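Local coordinates for putative adenylate cyclase (Vibrio parahaemolyticus, PDB 2ACA), which is of uncertain function but, as a CYTH-domain protein related to class IV adenylate cyclases, probably acts on a triphosphate substrate such as ATP, at residues I117-G121 with E122-T126. Residues are numbered along the deposited sequence; the frame is centred on the assembly and turned at random.
Sequences IFFVG and EFHIT
F118 and I125 face each other in a beta hairpin whose two-residue turn, G121-E122, joins neighbouring antiparallel strands of the CYTH sheet. Their backbones bond both ways, F118 N to I125 O at 2.8 Å and I125 N to F118 O at 2.9 Å. The face bearing F118, V120, F123 and I125 is the tight one, all but V120 being buried. I125, branched at CB and so suited to an extended chain, has CG1 anti to its carbonyl carbon (chi1 -62°), and its CD1 meets V120 CG2 at 3.8 Å. F123 packs against L159 of helix 152-162, where a large apolar ring fits between sheet and helix.

On the other face I117, F119 and H124 are partly exposed, while T126, also branched at CB, is buried. The flat rings of F119 and H124 suit this side-by-side place, planes at 55°; F119 CE2 lies at the edge of the H124 ring, unusually close to ND1 (3.0 Å). At the type II' turn G121 is exposed, with a positive phi (80°) that glycine tolerates easily; E122 is poorly ordered. Here the hydrogen bond is longer and more bent, F123 N standing 3.3 Å from V120 O and well above its carbonyl plane.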
# COMPACT_ATOMS: atom_id res chain seq x y z
N ILE A 117 -10.75 -16.03 -11.20
CA ILE A 117 -9.89 -15.46 -12.23
C ILE A 117 -9.02 -16.55 -12.85
O ILE A 117 -8.39 -17.34 -12.14
CB ILE A 117 -8.99 -14.35 -11.64
CG1 ILE A 117 -9.87 -13.26 -11.02
CG2 ILE A 117 -8.11 -13.76 -12.73
CD1 ILE A 117 -9.11 -11.99 -10.60
N PHE A 118 -9.00 -16.59 -14.19
CA PHE A 118 -8.21 -17.57 -14.92
C PHE A 118 -7.27 -16.90 -15.90
O PHE A 118 -7.49 -15.76 -16.30
CB PHE A 118 -9.11 -18.53 -15.69
CG PHE A 118 -10.18 -19.16 -14.86
CD1 PHE A 118 -11.42 -18.56 -14.75
CD2 PHE A 118 -9.94 -20.35 -14.19
CE1 PHE A 118 -12.42 -19.13 -13.98
CE2 PHE A 118 -10.94 -20.94 -13.41
CZ PHE A 118 -12.18 -20.33 -13.31
N PHE A 119 -6.23 -17.63 -16.29
CA PHE A 119 -5.24 -17.13 -17.23
C PHE A 119 -5.29 -17.95 -18.52
O PHE A 119 -5.46 -19.17 -18.49
CB PHE A 119 -3.83 -17.24 -16.63
CG PHE A 119 -3.58 -16.34 -15.46
CD1 PHE A 119 -2.46 -16.54 -14.64
CD2 PHE A 119 -4.42 -15.27 -15.17
CE1 PHE A 119 -2.19 -15.69 -13.57
CE2 PHE A 119 -4.16 -14.41 -14.10
CZ PHE A 119 -3.04 -14.62 -13.30
N VAL A 120 -5.14 -17.27 -19.65
CA VAL A 120 -5.12 -17.91 -20.96
C VAL A 120 -4.13 -17.04 -21.73
O VAL A 120 -4.51 -16.04 -22.34
CB VAL A 120 -6.49 -17.86 -21.66
CG1 VAL A 120 -6.37 -18.39 -23.08
CG2 VAL A 120 -7.50 -18.71 -20.89
N GLY A 121 -2.86 -17.42 -21.67
CA GLY A 121 -1.84 -16.64 -22.32
C GLY A 121 -1.55 -15.48 -21.38
O GLY A 121 -1.29 -15.70 -20.20
N GLU A 122 -1.61 -14.26 -21.90
CA GLU A 122 -1.38 -13.08 -21.08
C GLU A 122 -2.71 -12.42 -20.78
O GLU A 122 -2.78 -11.39 -20.10
CB GLU A 122 -0.46 -12.10 -21.81
CG GLU A 122 -1.05 -11.51 -23.09
CD GLU A 122 -0.10 -10.58 -23.79
OE1 GLU A 122 0.38 -9.62 -23.15
OE2 GLU A 122 0.18 -10.80 -24.99
N PHE A 123 -3.79 -13.01 -21.30
CA PHE A 123 -5.12 -12.47 -21.10
C PHE A 123 -5.77 -13.05 -19.85
O PHE A 123 -5.58 -14.23 -19.53
CB PHE A 123 -5.99 -12.76 -22.32
CG PHE A 123 -5.46 -12.14 -23.58
CD1 PHE A 123 -5.39 -10.76 -23.71
CD2 PHE A 123 -5.01 -12.94 -24.63
CE1 PHE A 123 -4.88 -10.18 -24.87
CE2 PHE A 123 -4.49 -12.37 -25.79
CZ PHE A 123 -4.42 -10.99 -25.91
N HIS A 124 -6.54 -12.23 -19.15
CA HIS A 124 -7.21 -12.64 -17.93
C HIS A 124 -8.70 -12.86 -18.15
O HIS A 124 -9.34 -12.10 -18.88
CB HIS A 124 -7.04 -11.59 -16.83
CG HIS A 124 -5.61 -11.25 -16.53
ND1 HIS A 124 -4.70 -12.17 -16.07
CD2 HIS A 124 -4.93 -10.08 -16.63
CE1 HIS A 124 -3.53 -11.59 -15.89
NE2 HIS A 124 -3.64 -10.32 -16.22
N ILE A 125 -9.26 -13.88 -17.52
CA ILE A 125 -10.68 -14.15 -17.63
C ILE A 125 -11.25 -14.12 -16.23
O ILE A 125 -10.84 -14.90 -15.38
CB ILE A 125 -10.98 -15.53 -18.23
CG1 ILE A 125 -10.42 -15.63 -19.66
CG2 ILE A 125 -12.48 -15.78 -18.22
CD1 ILE A 125 -10.77 -16.94 -20.35
N THR A 126 -12.20 -13.21 -15.99
CA THR A 126 -12.82 -13.09 -14.67
C THR A 126 -14.29 -13.51 -14.71
O THR A 126 -15.07 -13.05 -15.55
CB THR A 126 -12.73 -11.62 -14.15
OG1 THR A 126 -11.35 -11.27 -14.00
CG2 THR A 126 -13.41 -11.47 -12.79